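Local coordinates for ABC transporter, substrate binding protein (Aeropyrum pernix, PDB 3EAF) that probably binds a small solute of unidentified nature for uptake by an ABC transporter, and binds a magnesium ion, at residues A[28-33]-A[288-293]; A[9-14]-A[22-27]. All blocks are in the same frame, centred on the assembly; numbering follows the deposited sequence.

Contact 1 and contact 2 share helix 18-38. Contact 2 joins the early part of this helix to the end of strand 3-11, and contact 1 joins the next turns to helix 288-304. Their centres are about 9 Å apart, and the two touch directly. Tyr24 of contact 2 packs against helix 288-304, with its CD1 3.5 Å from Gly293 N. Val290 CG1 of contact 1 lies 3.6 Å from Gly27 CA. Helix 18-38 is therefore held between its own sheet and a helix far along the chain. Contact 1 is remote from the magnesium site of Glu325, Asp340 and Tyr341. From contact 2, the Tyr24 side chain is about 12 Å from that of Tyr341.

Contact 1: residues A[28-33]-A[288-293]; sequences AELAFK and LRVVQG
Leu30 lays the end of its side chain against Val290, with CD1 of Leu30 4.2 Å from CG1 of Val290. The two side chains lie at a slant to each other and meet through one methyl each. CG1 of Val290 is anti to the backbone N (chi1 178°), and this is the branch that reaches Leu30. Ile272 of helix 267-278 touches the same valine.

The two segments come closest at Ala28 and Gly293, whose CA atoms are 4.3 Å apart. Ala28 N is 3.6 Å from Gly293 C, and the Ala28 CB methyl rests near the Gly293 carbonyl oxygen, at 3.9 Å. A beta carbon on Gly293 would point at segment 28-33 and collide with Ala28 N. The small residues at this point thus let backbone meet backbone, and no hydrogen bond crosses between the segments.

The fold is that of a periplasmic binding protein, with two sheets in separate lobes. Helix 18-38 follows the first strand of one lobe. Helix 288-304 packs on it, while its first turn reaches the chain beyond strand 227-230 of the other sheet. Arg289 makes that second link. Its NE pairs with Asp236 in a salt bridge, and its NH1 also bonds Val232 O. Within the helix, Arg289 NH1 donates to Gln292 OE1 at 2.7 Å, on a lone pair and close to the guanidinium plane. Leu288 CD2 sits 3.5 Å above one face of the guanidinium, toward its rim. Gln292 NE2 is hydrogen-bonded to Tyr107 OH, so both ends of this amide are held.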
ATOM      1  N   ALA A  28       2.824 -10.189   7.296  1.00  8.09           N
ATOM      2  CA  ALA A  28       3.375 -11.113   6.305  1.00  8.23           C
ATOM      3  C   ALA A  28       3.843 -12.417   6.955  1.00  8.62           C
ATOM      4  O   ALA A  28       3.595 -13.499   6.426  1.00  8.30           O
ATOM      5  CB  ALA A  28       4.524 -10.456   5.524  1.00  8.37           C
ATOM      6  N   GLU A  29       4.507 -12.306   8.103  1.00  9.05           N
ATOM      7  CA  GLU A  29       4.993 -13.477   8.832  1.00  9.82           C
ATOM      8  C   GLU A  29       3.833 -14.302   9.376  1.00  9.58           C
ATOM      9  O   GLU A  29       3.838 -15.526   9.253  1.00 10.10           O
ATOM     10  CB  GLU A  29       5.949 -13.078   9.952  1.00  9.83           C
ATOM     11  CG  GLU A  29       7.326 -12.681   9.450  1.00 12.00           C
ATOM     12  CD  GLU A  29       8.377 -12.758  10.544  1.00 14.93           C
ATOM     13  OE1 GLU A  29       8.377 -11.897  11.447  1.00 15.94           O
ATOM     14  OE2 GLU A  29       9.200 -13.690  10.496  1.00 17.22           O
ATOM     15  N   LEU A  30       2.845 -13.628   9.961  1.00  9.57           N
ATOM     16  CA  LEU A  30       1.613 -14.290  10.394  1.00  9.55           C
ATOM     17  C   LEU A  30       1.004 -15.121   9.274  1.00  9.08           C
ATOM     18  O   LEU A  30       0.622 -16.266   9.491  1.00  9.29           O
ATOM     19  CB  LEU A  30       0.578 -13.283  10.891  1.00  9.57           C
ATOM     20  CG  LEU A  30       0.630 -12.833  12.351  1.00  9.96           C
ATOM     21  CD1 LEU A  30      -0.559 -11.922  12.612  1.00  8.91           C
ATOM     22  CD2 LEU A  30       0.642 -14.025  13.319  1.00  9.84           C
ATOM     23  N   ALA A  31       0.929 -14.541   8.079  1.00  8.57           N
ATOM     24  CA  ALA A  31       0.342 -15.215   6.913  1.00  8.25           C
ATOM     25  C   ALA A  31       1.140 -16.435   6.459  1.00  7.98           C
ATOM     26  O   ALA A  31       0.558 -17.487   6.189  1.00  7.92           O
ATOM     27  CB  ALA A  31       0.159 -14.233   5.758  1.00  7.83           C
ATOM     28  N   PHE A  32       2.461 -16.293   6.373  1.00  7.83           N
ATOM     29  CA  PHE A  32       3.327 -17.424   6.045  1.00  8.08           C
ATOM     30  C   PHE A  32       3.119 -18.581   7.030  1.00  8.48           C
ATOM     31  O   PHE A  32       2.918 -19.733   6.621  1.00  8.22           O
ATOM     32  CB  PHE A  32       4.795 -17.007   6.035  1.00  7.92           C
ATOM     33  CG  PHE A  32       5.230 -16.296   4.772  1.00  7.93           C
ATOM     34  CD1 PHE A  32       5.018 -16.871   3.514  1.00  7.90           C
ATOM     35  CD2 PHE A  32       5.894 -15.071   4.848  1.00  7.99           C
ATOM     36  CE1 PHE A  32       5.438 -16.216   2.344  1.00  8.14           C
ATOM     37  CE2 PHE A  32       6.322 -14.402   3.684  1.00  8.16           C
ATOM     38  CZ  PHE A  32       6.097 -14.977   2.435  1.00  8.21           C
ATOM     39  N   LYS A  33       3.154 -18.271   8.322  1.00  8.71           N
ATOM     40  CA  LYS A  33       3.013 -19.302   9.345  1.00  9.42           C
ATOM     41  C   LYS A  33       1.612 -19.912   9.309  1.00  9.84           C
ATOM     42  O   LYS A  33       1.466 -21.132   9.434  1.00 10.07           O
ATOM     43  CB  LYS A  33       3.324 -18.750  10.739  1.00  9.39           C
ATOM     44  CG  LYS A  33       4.778 -18.319  10.934  1.00  9.68           C
ATOM     45  CD  LYS A  33       4.942 -17.642  12.279  1.00 11.55           C
ATOM     46  CE  LYS A  33       6.405 -17.366  12.618  1.00 12.75           C
ATOM     47  NZ  LYS A  33       6.507 -16.873  14.019  1.00 14.14           N
ATOM     48  N   LEU A 288      -4.460  -2.228  10.397  1.00 10.05           N
ATOM     49  CA  LEU A 288      -4.369  -2.090   8.935  1.00  8.91           C
ATOM     50  C   LEU A 288      -3.017  -2.536   8.343  1.00  8.70           C
ATOM     51  O   LEU A 288      -2.972  -3.186   7.293  1.00  8.48           O
ATOM     52  CB  LEU A 288      -4.668  -0.645   8.524  1.00  8.87           C
ATOM     53  CG  LEU A 288      -4.381  -0.274   7.066  1.00  8.78           C
ATOM     54  CD1 LEU A 288      -5.343  -1.003   6.122  1.00  7.17           C
ATOM     55  CD2 LEU A 288      -4.439   1.239   6.871  1.00  8.50           C
ATOM     56  N   ARG A 289      -1.919  -2.191   9.015  1.00  8.04           N
ATOM     57  CA  ARG A 289      -0.579  -2.516   8.501  1.00  7.43           C
ATOM     58  C   ARG A 289      -0.366  -4.022   8.465  1.00  7.41           C
ATOM     59  O   ARG A 289       0.181  -4.561   7.503  1.00  7.03           O
ATOM     60  CB  ARG A 289       0.514  -1.830   9.332  1.00  7.41           C
ATOM     61  CG  ARG A 289       0.366  -0.304   9.466  1.00  6.79           C
ATOM     62  CD  ARG A 289      -0.050   0.349   8.146  1.00  8.06           C
ATOM     63  NE  ARG A 289      -0.362   1.769   8.302  1.00  7.25           N
ATOM     64  CZ  ARG A 289      -0.851   2.539   7.339  1.00  6.57           C
ATOM     65  NH1 ARG A 289      -1.104   2.031   6.137  1.00  5.39           N
ATOM     66  NH2 ARG A 289      -1.083   3.822   7.581  1.00  6.66           N
ATOM     67  N   VAL A 290      -0.821  -4.693   9.521  1.00  7.37           N
ATOM     68  CA  VAL A 290      -0.840  -6.151   9.588  1.00  7.27           C
ATOM     69  C   VAL A 290      -1.665  -6.739   8.435  1.00  6.93           C
ATOM     70  O   VAL A 290      -1.231  -7.688   7.780  1.00  7.09           O
ATOM     71  CB  VAL A 290      -1.352  -6.645  10.970  1.00  7.39           C
ATOM     72  CG1 VAL A 290      -1.424  -8.178  11.026  1.00  7.90           C
ATOM     73  CG2 VAL A 290      -0.450  -6.121  12.091  1.00  7.57           C
ATOM     74  N   VAL A 291      -2.836  -6.163   8.174  1.00  6.47           N
ATOM     75  CA  VAL A 291      -3.652  -6.590   7.036  1.00  6.28           C
ATOM     76  C   VAL A 291      -2.872  -6.467   5.716  1.00  6.42           C
ATOM     77  O   VAL A 291      -2.883  -7.380   4.897  1.00  6.66           O
ATOM     78  CB  VAL A 291      -4.985  -5.799   6.950  1.00  6.54           C
ATOM     79  CG1 VAL A 291      -5.781  -6.211   5.715  1.00  5.72           C
ATOM     80  CG2 VAL A 291      -5.816  -5.997   8.222  1.00  5.73           C
ATOM     81  N   GLN A 292      -2.179  -5.346   5.529  1.00  6.57           N
ATOM     82  CA  GLN A 292      -1.468  -5.067   4.279  1.00  6.82           C
ATOM     83  C   GLN A 292      -0.385  -6.096   3.993  1.00  6.90           C
ATOM     84  O   GLN A 292      -0.192  -6.499   2.835  1.00  7.09           O
ATOM     85  CB  GLN A 292      -0.897  -3.640   4.275  1.00  6.73           C
ATOM     86  CG  GLN A 292      -1.993  -2.583   4.222  1.00  7.05           C
ATOM     87  CD  GLN A 292      -1.473  -1.172   4.166  1.00  7.01           C
ATOM     88  OE1 GLN A 292      -1.366  -0.510   5.186  1.00  7.71           O
ATOM     89  NE2 GLN A 292      -1.162  -0.697   2.969  1.00  7.74           N
ATOM     90  N   GLY A 293       0.301  -6.528   5.049  1.00  7.04           N
ATOM     91  CA  GLY A 293       1.295  -7.602   4.948  1.00  7.15           C
ATOM     92  C   GLY A 293       0.666  -8.956   4.684  1.00  7.15           C
ATOM     93  O   GLY A 293       1.113  -9.699   3.810  1.00  7.09           O
TER

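Contact 2: residues A[9-14]-A[22-27]; sequences LLVDET and KGYSLG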
ATOM      1  N   LEU A   9      11.252 -12.169   1.799  1.00  8.80           N
ATOM      2  CA  LEU A   9      10.427 -11.179   2.474  1.00  8.47           C
ATOM      3  C   LEU A   9      11.296  -9.964   2.780  1.00  8.43           C
ATOM      4  O   LEU A   9      12.090  -9.980   3.721  1.00  8.29           O
ATOM      5  CB  LEU A   9       9.802 -11.758   3.756  1.00  8.73           C
ATOM      6  CG  LEU A   9       9.014 -10.808   4.665  1.00  7.98           C
ATOM      7  CD1 LEU A   9       7.865 -10.138   3.922  1.00  8.34           C
ATOM      8  CD2 LEU A   9       8.502 -11.542   5.897  1.00  8.31           C
ATOM      9  N   LEU A  10      11.133  -8.921   1.972  1.00  8.15           N
ATOM     10  CA  LEU A  10      11.893  -7.689   2.124  1.00  8.85           C
ATOM     11  C   LEU A  10      11.056  -6.660   2.885  1.00  8.88           C
ATOM     12  O   LEU A  10       9.985  -6.262   2.429  1.00  9.16           O
ATOM     13  CB  LEU A  10      12.297  -7.156   0.743  1.00  8.36           C
ATOM     14  CG  LEU A  10      13.371  -6.070   0.664  1.00  8.13           C
ATOM     15  CD1 LEU A  10      14.770  -6.661   0.819  1.00  6.92           C
ATOM     16  CD2 LEU A  10      13.242  -5.327  -0.660  1.00  8.10           C
ATOM     17  N   VAL A  11      11.538  -6.255   4.055  1.00  9.37           N
ATOM     18  CA  VAL A  11      10.773  -5.375   4.942  1.00  9.34           C
ATOM     19  C   VAL A  11      11.586  -4.194   5.461  1.00  9.84           C
ATOM     20  O   VAL A  11      12.819  -4.222   5.461  1.00  9.70           O
ATOM     21  CB  VAL A  11      10.147  -6.152   6.139  1.00  9.50           C
ATOM     22  CG1 VAL A  11       9.095  -7.147   5.649  1.00  8.99           C
ATOM     23  CG2 VAL A  11      11.216  -6.860   6.989  1.00  8.88           C
ATOM     24  N   ASP A  12      10.885  -3.149   5.894  1.00  9.94           N
ATOM     25  CA  ASP A  12      11.522  -2.062   6.622  1.00 10.37           C
ATOM     26  C   ASP A  12      11.054  -2.089   8.073  1.00 10.54           C
ATOM     27  O   ASP A  12       9.966  -1.612   8.392  1.00 10.47           O
ATOM     28  CB  ASP A  12      11.217  -0.707   5.971  1.00  9.89           C
ATOM     29  CG  ASP A  12      11.898   0.449   6.686  1.00 10.80           C
ATOM     30  OD1 ASP A  12      12.664   0.194   7.641  1.00  9.81           O
ATOM     31  OD2 ASP A  12      11.669   1.614   6.291  1.00 11.32           O
ATOM     32  N   GLU A  13      11.886  -2.648   8.946  1.00 11.14           N
ATOM     33  CA  GLU A  13      11.562  -2.746  10.366  1.00 11.60           C
ATOM     34  C   GLU A  13      12.254  -1.696  11.233  1.00 11.44           C
ATOM     35  O   GLU A  13      11.866  -1.484  12.384  1.00 11.73           O
ATOM     36  CB  GLU A  13      11.901  -4.143  10.884  1.00 11.86           C
ATOM     37  CG  GLU A  13      10.992  -5.236  10.344  1.00 12.39           C
ATOM     38  CD  GLU A  13      11.324  -6.602  10.907  1.00 13.35           C
ATOM     39  OE1 GLU A  13      12.506  -6.841  11.242  1.00 16.47           O
ATOM     40  OE2 GLU A  13      10.401  -7.443  11.016  1.00 15.27           O
ATOM     41  N   THR A  14      13.269  -1.036  10.683  1.00 11.02           N
ATOM     42  CA  THR A  14      14.118  -0.151  11.484  1.00 11.34           C
ATOM     43  C   THR A  14      14.390   1.204  10.827  1.00 11.02           C
ATOM     44  O   THR A  14      14.966   2.094  11.459  1.00 11.63           O
ATOM     45  CB  THR A  14      15.479  -0.824  11.811  1.00 11.04           C
ATOM     46  OG1 THR A  14      16.072  -1.330  10.604  1.00 11.43           O
ATOM     47  CG2 THR A  14      15.295  -1.961  12.823  1.00 11.68           C
ATOM     48  N   LYS A  22       6.860  -2.114  10.231  1.00  9.63           N
ATOM     49  CA  LYS A  22       6.840  -3.122  11.297  1.00 10.55           C
ATOM     50  C   LYS A  22       5.563  -3.962  11.259  1.00  9.67           C
ATOM     51  O   LYS A  22       5.628  -5.184  11.275  1.00  9.13           O
ATOM     52  CB  LYS A  22       6.989  -2.468  12.670  1.00 10.65           C
ATOM     53  CG  LYS A  22       8.385  -1.953  12.996  1.00 12.46           C
ATOM     54  CD  LYS A  22       8.369  -1.281  14.377  1.00 13.01           C
ATOM     55  CE  LYS A  22       9.710  -0.655  14.727  1.00 17.60           C
ATOM     56  NZ  LYS A  22      10.723  -1.670  15.183  1.00 20.65           N
ATOM     57  N   GLY A  23       4.412  -3.292  11.187  1.00  9.41           N
ATOM     58  CA  GLY A  23       3.109  -3.961  11.113  1.00  9.16           C
ATOM     59  C   GLY A  23       2.991  -4.828   9.872  1.00  8.97           C
ATOM     60  O   GLY A  23       2.539  -5.970   9.943  1.00  9.37           O
ATOM     61  N   TYR A  24       3.409  -4.291   8.731  1.00  8.31           N
ATOM     62  CA  TYR A  24       3.412  -5.054   7.485  1.00  8.26           C
ATOM     63  C   TYR A  24       4.222  -6.352   7.628  1.00  8.33           C
ATOM     64  O   TYR A  24       3.778  -7.420   7.192  1.00  7.91           O
ATOM     65  CB  TYR A  24       3.988  -4.191   6.363  1.00  8.08           C
ATOM     66  CG  TYR A  24       4.151  -4.863   5.017  1.00  8.71           C
ATOM     67  CD1 TYR A  24       3.140  -4.792   4.054  1.00  7.47           C
ATOM     68  CD2 TYR A  24       5.339  -5.520   4.678  1.00  7.30           C
ATOM     69  CE1 TYR A  24       3.294  -5.375   2.808  1.00  6.81           C
ATOM     70  CE2 TYR A  24       5.497  -6.109   3.423  1.00  7.46           C
ATOM     71  CZ  TYR A  24       4.473  -6.031   2.496  1.00  7.78           C
ATOM     72  OH  TYR A  24       4.619  -6.615   1.250  1.00  8.67           O
ATOM     73  N   SER A  25       5.410  -6.248   8.221  1.00  8.40           N
ATOM     74  CA  SER A  25       6.269  -7.422   8.436  1.00  8.81           C
ATOM     75  C   SER A  25       5.598  -8.467   9.323  1.00  8.89           C
ATOM     76  O   SER A  25       5.630  -9.659   9.016  1.00  9.45           O
ATOM     77  CB  SER A  25       7.616  -7.031   9.040  1.00  8.59           C
ATOM     78  OG  SER A  25       8.417  -8.191   9.165  1.00  8.90           O
ATOM     79  N   LEU A  26       5.001  -8.013  10.423  1.00  8.99           N
ATOM     80  CA  LEU A  26       4.247  -8.885  11.310  1.00  9.21           C
ATOM     81  C   LEU A  26       3.114  -9.602  10.573  1.00  8.98           C
ATOM     82  O   LEU A  26       2.921 -10.805  10.757  1.00  9.15           O
ATOM     83  CB  LEU A  26       3.699  -8.104  12.515  1.00  9.40           C
ATOM     84  CG  LEU A  26       2.748  -8.826  13.487  1.00  9.98           C
ATOM     85  CD1 LEU A  26       3.339 -10.129  14.062  1.00 11.93           C
ATOM     86  CD2 LEU A  26       2.320  -7.887  14.616  1.00  9.98           C
ATOM     87  N   GLY A  27       2.362  -8.867   9.755  1.00  8.02           N
ATOM     88  CA  GLY A  27       1.260  -9.460   8.997  1.00  7.94           C
ATOM     89  C   GLY A  27       1.714 -10.476   7.969  1.00  7.91           C
ATOM     90  O   GLY A  27       1.066 -11.501   7.774  1.00  8.03           O
TER
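Glu13 and Ser25 meet through a hydrogen bond, Ser25 OG donating to Glu13 OE2 at 2.8 Å. With OG anti to the backbone N, the Ser25 chi1 of -177° turns the hydroxyl toward the acid. The hydroxyl meets the carboxylate from the anti side of OE2, 34° out of its plane.

Lys22 uses a different acceptor. Its chain runs straight to CE and then bends (chi4 -78°), which brings NZ to the backbone oxygen of Glu13 at 3.0 Å, nearly in line with the C=O bond. Val11 packs beside these polar bonds. Its CG1 lies on Ser25 CB at 3.7 Å and also comes up to the Tyr24 ring at the CD2 edge, near the ring plane. The ring stands edge-to-face with Trp83, and its OH bonds Asn296 of helix 288-304. Together these contacts tie the end of strand 3-11 to the helix that follows it, in the first beta-loop-alpha unit of the fold.

Shortening Glu13 to an alanine is likely to leave the Ser25 hydroxyl without this acceptor and to take from Lys54 one of its two acidic partners, leaving it Glu29. Because Glu13 OE2 takes both the Ser25 hydroxyl and the charge of Lys54, the acid is likely to stay ionised.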